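Local coordinates for AAEL008620-PA odorant-binding protein (Aedes aegypti, PDB 5V13) that binds juvenile hormone III in the mosquito hemolymph, as a secreted member of the odorant-binding protein family, at residues W53-K66 with N120-Y133. Numbering follows the deposited sequence.
Sequences WHPDTTYESQCYVK and NSCESVFNKYATFY. With JH3 (methyl (2E,6E)-9-[(2R)-3,3-dimethyloxiran-2-yl]-3,7-dimethylnona-2,6-dienoate), chain E.
Gln62 lies across one face of the Phe126 ring, its CG 3.9 Å from the ring centroid and 25° off the normal, a CH-pi contact; the amide beyond is tilted to the ring and runs alongside Glu123. At the edge of Phe126, close to its plane, sits CG2 of Val65, while Asp56 O comes in obliquely, 3.4 Å from CZ of Phe126. With CG anti to the backbone N, the Phe126 ring reaches over to both of these partners. The other methyl of Val65, CG1, packs against Tyr129 CD2. Farther along, the Trp53 ring has C5 of the juvenile hormone over one face and the Tyr133 hydroxyl in plane at its edge, the two side chains meeting at about a right angle. Tyr133 OH donates to Trp53 O at 2.7 Å, from above the carbonyl plane, and the same carbonyl oxygen is also hydrogen-bonded to His137 NE2. Tyr129 OH donates to the epoxide oxygen O3 of the ligand at 2.7 Å, with Tyr133 CE1 close by.

Helices 59-71 and 122-135 are tied by the Cys63-Cys122 disulfide, one of the cross-links of this PBP/GOBP helical domain; the short segments cross at 74° with their axes 8.1 Å apart. The bridge, with chi3 98°, stands where the two backbones come closest, and the Cys122 side chain fits as a knob among Tyr59, Gln62, Cys63 and Lys66. Cys122 SG makes an oblique sulfur-aromatic contact with the Tyr59 ring, 4.7 Å from its centroid, and a water links Tyr59 OH to Cys122 N. Past the disulfide the extended chain of Lys66 runs by Cys122 CA, and Lys66 NZ donates to Asn120 O at 2.9 Å. Next comes Ser121, the N-cap, whose OG accepts from Ser124 N and is also hydrogen-bonded to Asp119 OD1.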
ATOM      1  N   TRP B  53      14.927  20.217  -9.490  1.00 19.30           N
ATOM      2  CA  TRP B  53      16.194  19.936  -8.820  1.00 19.14           C
ATOM      3  C   TRP B  53      17.360  20.778  -9.338  1.00 21.21           C
ATOM      4  O   TRP B  53      18.521  20.374  -9.227  1.00 25.10           O
ATOM      5  CB  TRP B  53      16.536  18.447  -8.905  1.00 18.86           C
ATOM      6  CG  TRP B  53      15.610  17.594  -8.092  1.00 14.56           C
ATOM      7  CD1 TRP B  53      14.372  17.137  -8.457  1.00 14.92           C
ATOM      8  CD2 TRP B  53      15.850  17.091  -6.775  1.00 13.66           C
ATOM      9  NE1 TRP B  53      13.829  16.382  -7.442  1.00 14.15           N
ATOM     10  CE2 TRP B  53      14.721  16.331  -6.402  1.00 19.34           C
ATOM     11  CE3 TRP B  53      16.915  17.200  -5.875  1.00 12.36           C
ATOM     12  CZ2 TRP B  53      14.621  15.697  -5.163  1.00 14.73           C
ATOM     13  CZ3 TRP B  53      16.820  16.549  -4.652  1.00 10.56           C
ATOM     14  CH2 TRP B  53      15.683  15.816  -4.307  1.00 16.79           C
ATOM     15  N   HIS B  54      17.118  21.971  -9.873  1.00 20.32           N
ATOM     16  CA  HIS B  54      18.220  22.891 -10.180  1.00 23.32           C
ATOM     17  C   HIS B  54      17.916  24.295  -9.667  1.00 23.06           C
ATOM     18  O   HIS B  54      17.561  25.199 -10.436  1.00 27.98           O
ATOM     19  CB  HIS B  54      18.582  22.881 -11.672  1.00 40.44           C
ATOM     20  CG  HIS B  54      17.419  23.015 -12.605  1.00 50.04           C
ATOM     21  ND1 HIS B  54      16.892  24.236 -12.966  1.00 55.14           N
ATOM     22  CD2 HIS B  54      16.722  22.084 -13.299  1.00 53.50           C
ATOM     23  CE1 HIS B  54      15.900  24.050 -13.821  1.00 56.32           C
ATOM     24  NE2 HIS B  54      15.778  22.752 -14.040  1.00 55.80           N
ATOM     25  N   PRO B  55      18.070  24.512  -8.361  1.00 24.25           N
ATOM     26  CA  PRO B  55      17.987  25.875  -7.815  1.00 24.49           C
ATOM     27  C   PRO B  55      19.183  26.706  -8.253  1.00 29.45           C
ATOM     28  O   PRO B  55      20.326  26.242  -8.216  1.00 27.33           O
ATOM     29  CB  PRO B  55      17.999  25.663  -6.294  1.00 24.59           C
ATOM     30  CG  PRO B  55      17.955  24.144  -6.066  1.00 23.05           C
ATOM     31  CD  PRO B  55      18.392  23.496  -7.338  1.00 22.27           C
ATOM     32  N   ASP B  56      18.923  27.954  -8.640  1.00 30.21           N
ATOM     33  CA  ASP B  56      20.008  28.825  -9.073  1.00 30.04           C
ATOM     34  C   ASP B  56      20.661  29.478  -7.854  1.00 25.37           C
ATOM     35  O   ASP B  56      20.452  29.070  -6.712  1.00 28.24           O
ATOM     36  CB  ASP B  56      19.505  29.844 -10.098  1.00 30.47           C
ATOM     37  CG  ASP B  56      18.431  30.781  -9.550  1.00 33.72           C
ATOM     38  OD1 ASP B  56      18.226  30.867  -8.314  1.00 27.99           O
ATOM     39  OD2 ASP B  56      17.787  31.450 -10.386  1.00 36.79           O
ATOM     40  N   THR B  57      21.465  30.515  -8.086  1.00 21.16           N
ATOM     41  CA  THR B  57      22.244  31.134  -7.026  1.00 22.40           C
ATOM     42  C   THR B  57      21.572  32.363  -6.423  1.00 24.03           C
ATOM     43  O   THR B  57      22.193  33.043  -5.595  1.00 22.84           O
ATOM     44  CB  THR B  57      23.638  31.511  -7.536  1.00 33.68           C
ATOM     45  OG1 THR B  57      23.525  32.554  -8.509  1.00 32.72           O
ATOM     46  CG2 THR B  57      24.327  30.298  -8.158  1.00 34.47           C
ATOM     47  N   THR B  58      20.327  32.663  -6.799  1.00 19.39           N
ATOM     48  CA  THR B  58      19.663  33.800  -6.178  1.00 23.37           C
ATOM     49  C   THR B  58      19.406  33.512  -4.698  1.00 23.11           C
ATOM     50  O   THR B  58      19.447  32.362  -4.243  1.00 19.17           O
ATOM     51  CB  THR B  58      18.350  34.138  -6.892  1.00 25.54           C
ATOM     52  OG1 THR B  58      17.436  33.045  -6.778  1.00 23.33           O
ATOM     53  CG2 THR B  58      18.601  34.436  -8.361  1.00 31.99           C
ATOM     54  N   TYR B  59      19.146  34.584  -3.943  1.00 21.01           N
ATOM     55  CA  TYR B  59      18.976  34.451  -2.498  1.00 21.10           C
ATOM     56  C   TYR B  59      17.810  33.535  -2.154  1.00 17.93           C
ATOM     57  O   TYR B  59      17.910  32.702  -1.244  1.00 16.63           O
ATOM     58  CB  TYR B  59      18.772  35.831  -1.871  1.00 21.40           C
ATOM     59  CG  TYR B  59      18.696  35.833  -0.352  1.00 20.69           C
ATOM     60  CD1 TYR B  59      19.841  35.630   0.421  1.00 26.14           C
ATOM     61  CD2 TYR B  59      17.489  36.051   0.305  1.00 24.45           C
ATOM     62  CE1 TYR B  59      19.786  35.631   1.801  1.00 23.26           C
ATOM     63  CE2 TYR B  59      17.420  36.068   1.693  1.00 26.58           C
ATOM     64  CZ  TYR B  59      18.575  35.864   2.433  1.00 31.94           C
ATOM     65  OH  TYR B  59      18.516  35.879   3.809  1.00 34.48           O
ATOM     66  N   GLU B  60      16.687  33.677  -2.860  1.00 18.12           N
ATOM     67  CA  GLU B  60      15.537  32.837  -2.549  1.00 20.63           C
ATOM     68  C   GLU B  60      15.847  31.359  -2.779  1.00 18.72           C
ATOM     69  O   GLU B  60      15.403  30.508  -2.007  1.00 14.82           O
ATOM     70  CB  GLU B  60      14.322  33.276  -3.368  1.00 27.66           C
ATOM     71  CG  GLU B  60      13.565  34.457  -2.756  1.00 35.09           C
ATOM     72  CD  GLU B  60      12.945  34.121  -1.399  1.00 56.49           C
ATOM     73  OE1 GLU B  60      13.667  34.151  -0.376  1.00 65.51           O
ATOM     74  OE2 GLU B  60      11.735  33.813  -1.353  1.00 62.98           O
ATOM     75  N   SER B  61      16.621  31.038  -3.823  1.00 15.73           N
ATOM     76  CA  SER B  61      17.009  29.645  -4.052  1.00 14.92           C
ATOM     77  C   SER B  61      17.979  29.146  -2.983  1.00 14.40           C
ATOM     78  O   SER B  61      17.913  27.982  -2.570  1.00 13.61           O
ATOM     79  CB  SER B  61      17.650  29.489  -5.432  1.00 22.28           C
ATOM     80  OG  SER B  61      16.803  29.954  -6.463  1.00 30.62           O
ATOM     81  N   GLN B  62      18.930  29.989  -2.578  1.00 14.93           N
ATOM     82  CA  GLN B  62      19.831  29.614  -1.496  1.00 14.62           C
ATOM     83  C   GLN B  62      19.053  29.358  -0.220  1.00 15.27           C
ATOM     84  O   GLN B  62      19.321  28.384   0.493  1.00 14.67           O
ATOM     85  CB  GLN B  62      20.892  30.697  -1.274  1.00 15.47           C
ATOM     86  CG  GLN B  62      21.794  30.926  -2.476  1.00 18.44           C
ATOM     87  CD  GLN B  62      22.729  32.110  -2.300  1.00 26.27           C
ATOM     88  OE1 GLN B  62      22.370  33.107  -1.682  1.00 25.68           O
ATOM     89  NE2 GLN B  62      23.932  32.006  -2.847  1.00 30.58           N
ATOM     90  N   CYS B  63      18.054  30.197   0.072  1.00 14.47           N
ATOM     91  CA  CYS B  63      17.286  29.959   1.288  1.00 18.42           C
ATOM     92  C   CYS B  63      16.429  28.705   1.181  1.00 21.25           C
ATOM     93  O   CYS B  63      16.194  28.045   2.198  1.00 14.99           O
ATOM     94  CB  CYS B  63      16.418  31.159   1.630  1.00 19.74           C
ATOM     95  SG  CYS B  63      17.431  32.583   2.130  1.00 29.05           S
ATOM     96  N   TYR B  64      15.951  28.364  -0.021  1.00 13.12           N
ATOM     97  CA  TYR B  64      15.194  27.120  -0.167  1.00 12.39           C
ATOM     98  C   TYR B  64      16.067  25.907   0.134  1.00 14.22           C
ATOM     99  O   TYR B  64      15.635  24.966   0.818  1.00 15.81           O
ATOM    100  CB  TYR B  64      14.607  27.007  -1.575  1.00 12.59           C
ATOM    101  CG  TYR B  64      13.716  25.792  -1.740  1.00 15.31           C
ATOM    102  CD1 TYR B  64      12.438  25.776  -1.198  1.00 11.86           C
ATOM    103  CD2 TYR B  64      14.167  24.642  -2.407  1.00 12.00           C
ATOM    104  CE1 TYR B  64      11.610  24.644  -1.331  1.00 11.52           C
ATOM    105  CE2 TYR B  64      13.351  23.520  -2.550  1.00 14.38           C
ATOM    106  CZ  TYR B  64      12.077  23.527  -2.007  1.00 13.73           C
ATOM    107  OH  TYR B  64      11.253  22.421  -2.135  1.00 11.55           O
ATOM    108  N   VAL B  65      17.294  25.900  -0.384  1.00 12.02           N
ATOM    109  CA  VAL B  65      18.205  24.791  -0.101  1.00 13.99           C
ATOM    110  C   VAL B  65      18.501  24.696   1.396  1.00 15.00           C
ATOM    111  O   VAL B  65      18.513  23.599   1.972  1.00 16.78           O
ATOM    112  CB  VAL B  65      19.491  24.931  -0.935  1.00 20.31           C
ATOM    113  CG1 VAL B  65      20.476  23.806  -0.584  1.00 22.45           C
ATOM    114  CG2 VAL B  65      19.151  24.898  -2.430  1.00 20.49           C
ATOM    115  N   LYS B  66      18.736  25.834   2.050  1.00 15.39           N
ATOM    116  CA  LYS B  66      18.986  25.823   3.491  1.00 14.18           C
ATOM    117  C   LYS B  66      17.780  25.276   4.258  1.00 14.10           C
ATOM    118  O   LYS B  66      17.925  24.423   5.148  1.00 16.96           O
ATOM    119  CB  LYS B  66      19.335  27.233   3.971  1.00 16.11           C
ATOM    120  CG  LYS B  66      19.509  27.310   5.482  1.00 17.58           C
ATOM    121  CD  LYS B  66      19.740  28.716   5.961  1.00 22.26           C
ATOM    122  CE  LYS B  66      19.321  28.829   7.420  1.00 22.95           C
ATOM    123  NZ  LYS B  66      19.385  30.235   7.890  1.00 25.61           N
ATOM    124  N   ASN B 120      25.287  30.763   9.676  1.00 24.43           N
ATOM    125  CA  ASN B 120      24.205  29.948   9.131  1.00 24.32           C
ATOM    126  C   ASN B 120      23.419  30.644   8.017  1.00 23.22           C
ATOM    127  O   ASN B 120      22.278  30.249   7.745  1.00 21.93           O
ATOM    128  CB  ASN B 120      23.237  29.529  10.243  1.00 21.74           C
ATOM    129  CG  ASN B 120      23.781  28.402  11.102  1.00 24.45           C
ATOM    130  OD1 ASN B 120      24.461  27.511  10.607  1.00 25.98           O
ATOM    131  ND2 ASN B 120      23.473  28.434  12.395  1.00 27.46           N
ATOM    132  N   SER B 121      24.002  31.638   7.351  1.00 24.11           N
ATOM    133  CA  SER B 121      23.284  32.351   6.302  1.00 28.09           C
ATOM    134  C   SER B 121      22.957  31.417   5.137  1.00 26.70           C
ATOM    135  O   SER B 121      23.619  30.397   4.916  1.00 24.82           O
ATOM    136  CB  SER B 121      24.094  33.550   5.809  1.00 24.93           C
ATOM    137  OG  SER B 121      25.159  33.179   4.942  1.00 21.55           O
ATOM    138  N   CYS B 122      21.904  31.768   4.392  1.00 18.33           N
ATOM    139  CA  CYS B 122      21.525  30.962   3.226  1.00 16.22           C
ATOM    140  C   CYS B 122      22.686  30.855   2.247  1.00 16.89           C
ATOM    141  O   CYS B 122      22.901  29.802   1.634  1.00 16.37           O
ATOM    142  CB  CYS B 122      20.310  31.570   2.513  1.00 25.51           C
ATOM    143  SG  CYS B 122      18.805  31.834   3.500  1.00 29.30           S
ATOM    144  N   GLU B 123      23.450  31.946   2.091  1.00 16.75           N
ATOM    145  CA  GLU B 123      24.577  31.924   1.162  1.00 20.52           C
ATOM    146  C   GLU B 123      25.652  30.944   1.615  1.00 24.36           C
ATOM    147  O   GLU B 123      26.190  30.188   0.795  1.00 20.74           O
ATOM    148  CB  GLU B 123      25.169  33.329   1.003  1.00 23.87           C
ATOM    149  CG  GLU B 123      26.326  33.386   0.011  1.00 38.56           C
ATOM    150  CD  GLU B 123      26.997  34.752  -0.047  1.00 64.35           C
ATOM    151  OE1 GLU B 123      26.579  35.667   0.699  1.00 71.94           O
ATOM    152  OE2 GLU B 123      27.948  34.906  -0.843  1.00 71.23           O
ATOM    153  N   SER B 124      25.998  30.950   2.907  1.00 21.06           N
ATOM    154  CA  SER B 124      27.064  30.058   3.368  1.00 22.62           C
ATOM    155  C   SER B 124      26.659  28.597   3.236  1.00 18.29           C
ATOM    156  O   SER B 124      27.477  27.750   2.849  1.00 18.37           O
ATOM    157  CB  SER B 124      27.439  30.371   4.815  1.00 22.22           C
ATOM    158  OG  SER B 124      28.006  31.661   4.921  1.00 23.64           O
ATOM    159  N   VAL B 125      25.409  28.275   3.559  1.00 16.49           N
ATOM    160  CA  VAL B 125      24.973  26.880   3.495  1.00 15.67           C
ATOM    161  C   VAL B 125      24.902  26.409   2.040  1.00 18.12           C
ATOM    162  O   VAL B 125      25.412  25.340   1.694  1.00 15.77           O
ATOM    163  CB  VAL B 125      23.626  26.712   4.227  1.00 17.56           C
ATOM    164  CG1 VAL B 125      23.077  25.314   4.054  1.00 13.01           C
ATOM    165  CG2 VAL B 125      23.764  27.051   5.715  1.00 17.13           C
ATOM    166  N   PHE B 126      24.291  27.217   1.162  1.00 14.43           N
ATOM    167  CA  PHE B 126      24.208  26.871  -0.258  1.00 15.16           C
ATOM    168  C   PHE B 126      25.599  26.705  -0.865  1.00 19.37           C
ATOM    169  O   PHE B 126      25.870  25.722  -1.558  1.00 18.18           O
ATOM    170  CB  PHE B 126      23.403  27.950  -0.998  1.00 14.47           C
ATOM    171  CG  PHE B 126      23.276  27.739  -2.472  1.00 15.04           C
ATOM    172  CD1 PHE B 126      24.228  28.244  -3.352  1.00 19.75           C
ATOM    173  CD2 PHE B 126      22.158  27.090  -2.995  1.00 21.68           C
ATOM    174  CE1 PHE B 126      24.089  28.066  -4.723  1.00 16.94           C
ATOM    175  CE2 PHE B 126      22.012  26.906  -4.365  1.00 25.57           C
ATOM    176  CZ  PHE B 126      22.971  27.395  -5.230  1.00 15.55           C
ATOM    177  N   ASN B 127      26.503  27.656  -0.613  1.00 19.72           N
ATOM    178  CA  ASN B 127      27.836  27.565  -1.207  1.00 20.42           C
ATOM    179  C   ASN B 127      28.602  26.341  -0.717  1.00 23.06           C
ATOM    180  O   ASN B 127      29.360  25.729  -1.480  1.00 18.99           O
ATOM    181  CB  ASN B 127      28.615  28.837  -0.915  1.00 20.88           C
ATOM    182  CG  ASN B 127      28.131  29.979  -1.751  1.00 25.94           C
ATOM    183  OD1 ASN B 127      27.400  29.773  -2.726  1.00 26.64           O
ATOM    184  ND2 ASN B 127      28.523  31.188  -1.392  1.00 29.75           N
ATOM    185  N   LYS B 128      28.420  25.969   0.552  1.00 15.62           N
ATOM    186  CA  LYS B 128      29.116  24.797   1.071  1.00 18.72           C
ATOM    187  C   LYS B 128      28.593  23.517   0.425  1.00 16.84           C
ATOM    188  O   LYS B 128      29.366  22.590   0.163  1.00 21.21           O
ATOM    189  CB  LYS B 128      28.983  24.760   2.600  1.00 17.09           C
ATOM    190  CG  LYS B 128      29.546  23.501   3.278  1.00 16.50           C
ATOM    191  CD  LYS B 128      30.997  23.224   2.845  1.00 28.10           C
ATOM    192  CE  LYS B 128      32.005  23.627   3.905  1.00 44.08           C
ATOM    193  NZ  LYS B 128      33.404  23.269   3.509  1.00 46.56           N
ATOM    194  N   TYR B 129      27.304  23.475   0.105  1.00 17.14           N
ATOM    195  CA  TYR B 129      26.693  22.303  -0.519  1.00 13.42           C
ATOM    196  C   TYR B 129      27.055  22.159  -2.000  1.00 14.07           C
ATOM    197  O   TYR B 129      26.912  21.063  -2.561  1.00 15.65           O
ATOM    198  CB  TYR B 129      25.182  22.426  -0.351  1.00 17.14           C
ATOM    199  CG  TYR B 129      24.328  21.209  -0.655  1.00 12.87           C
ATOM    200  CD1 TYR B 129      24.607  19.967  -0.092  1.00 13.74           C
ATOM    201  CD2 TYR B 129      23.189  21.333  -1.435  1.00 13.53           C
ATOM    202  CE1 TYR B 129      23.785  18.858  -0.351  1.00 12.65           C
ATOM    203  CE2 TYR B 129      22.381  20.253  -1.699  1.00 11.47           C
ATOM    204  CZ  TYR B 129      22.680  19.021  -1.156  1.00 17.29           C
ATOM    205  OH  TYR B 129      21.851  17.955  -1.408  1.00 13.07           O
ATOM    206  N   ALA B 130      27.514  23.235  -2.644  1.00 16.71           N
ATOM    207  CA  ALA B 130      27.439  23.333  -4.104  1.00 19.39           C
ATOM    208  C   ALA B 130      28.244  22.242  -4.807  1.00 20.51           C
ATOM    209  O   ALA B 130      27.739  21.598  -5.736  1.00 18.66           O
ATOM    210  CB  ALA B 130      27.897  24.722  -4.555  1.00 22.31           C
ATOM    211  N   THR B 131      29.497  22.013  -4.383  1.00 16.05           N
ATOM    212  CA  THR B 131      30.356  21.059  -5.094  1.00 18.98           C
ATOM    213  C   THR B 131      29.800  19.639  -4.999  1.00 17.65           C
ATOM    214  O   THR B 131      29.708  18.919  -6.002  1.00 22.19           O
ATOM    215  CB  THR B 131      31.787  21.104  -4.544  1.00 22.58           C
ATOM    216  OG1 THR B 131      32.379  22.385  -4.811  1.00 19.27           O
ATOM    217  CG2 THR B 131      32.649  20.034  -5.200  1.00 16.96           C
ATOM    218  N   PHE B 132      29.423  19.222  -3.789  1.00 15.59           N
ATOM    219  CA  PHE B 132      28.830  17.901  -3.600  1.00 15.85           C
ATOM    220  C   PHE B 132      27.554  17.750  -4.416  1.00 13.80           C
ATOM    221  O   PHE B 132      27.309  16.704  -5.034  1.00 16.78           O
ATOM    222  CB  PHE B 132      28.542  17.691  -2.108  1.00 13.76           C
ATOM    223  CG  PHE B 132      27.931  16.356  -1.776  1.00 19.05           C
ATOM    224  CD1 PHE B 132      28.712  15.215  -1.731  1.00 16.11           C
ATOM    225  CD2 PHE B 132      26.577  16.254  -1.453  1.00 19.23           C
ATOM    226  CE1 PHE B 132      28.149  13.984  -1.418  1.00 16.91           C
ATOM    227  CE2 PHE B 132      26.007  15.032  -1.129  1.00 21.06           C
ATOM    228  CZ  PHE B 132      26.795  13.888  -1.107  1.00 15.78           C
ATOM    229  N   TYR B 133      26.711  18.773  -4.404  1.00 16.39           N
ATOM    230  CA  TYR B 133      25.448  18.680  -5.116  1.00 17.68           C
ATOM    231  C   TYR B 133      25.669  18.569  -6.621  1.00 19.89           C
ATOM    232  O   TYR B 133      24.948  17.831  -7.305  1.00 20.90           O
ATOM    233  CB  TYR B 133      24.571  19.883  -4.776  1.00 12.97           C
ATOM    234  CG  TYR B 133      23.167  19.769  -5.318  1.00 15.50           C
ATOM    235  CD1 TYR B 133      22.265  18.877  -4.760  1.00 13.92           C
ATOM    236  CD2 TYR B 133      22.745  20.564  -6.377  1.00 19.51           C
ATOM    237  CE1 TYR B 133      20.984  18.764  -5.248  1.00 15.55           C
ATOM    238  CE2 TYR B 133      21.463  20.459  -6.876  1.00 17.86           C
ATOM    239  CZ  TYR B 133      20.588  19.563  -6.301  1.00 17.05           C
ATOM    240  OH  TYR B 133      19.304  19.465  -6.783  1.00 19.99           O
TER
HETATM  241  C1  JH3 E 301       8.850  19.173  -4.887  1.00 19.20           C
HETATM  242  O2  JH3 E 301       8.715  18.179  -5.577  1.00 26.63           O
HETATM  243  O1  JH3 E 301       7.664  19.777  -4.335  1.00 26.28           O
HETATM  244  CM  JH3 E 301       6.405  19.139  -4.554  1.00 26.40           C
HETATM  245  C2  JH3 E 301      10.148  19.789  -4.555  1.00 17.52           C
HETATM  246  C3  JH3 E 301      11.357  19.408  -4.974  1.00 12.87           C
HETATM  247  C3' JH3 E 301      11.602  18.246  -5.897  1.00 17.41           C
HETATM  248  C4  JH3 E 301      12.530  20.207  -4.459  1.00 13.64           C
HETATM  249  C5  JH3 E 301      13.652  19.251  -4.066  1.00 16.25           C
HETATM  250  C6  JH3 E 301      14.619  19.964  -3.148  1.00 14.03           C
HETATM  251  C7  JH3 E 301      15.748  20.542  -3.582  1.00 15.23           C
HETATM  252  C7' JH3 E 301      16.101  20.547  -5.046  1.00 16.95           C
HETATM  253  C8  JH3 E 301      16.649  21.221  -2.562  1.00 19.48           C
HETATM  254  C9  JH3 E 301      18.029  20.548  -2.464  1.00 18.61           C
HETATM  255  CA  JH3 E 301      17.933  19.036  -2.277  1.00 16.96           C
HETATM  256  O3  JH3 E 301      19.210  18.412  -2.012  1.00 16.80           O
HETATM  257  CB  JH3 E 301      18.327  18.521  -0.894  1.00 17.52           C
HETATM  258  CB' JH3 E 301      17.550  17.265  -0.486  1.00 14.96           C
HETATM  259  CC  JH3 E 301      18.825  19.489   0.170  1.00 20.65           C
HETATM  260  O   HOH W   1      20.712  34.473   4.943  1.00 33.33           O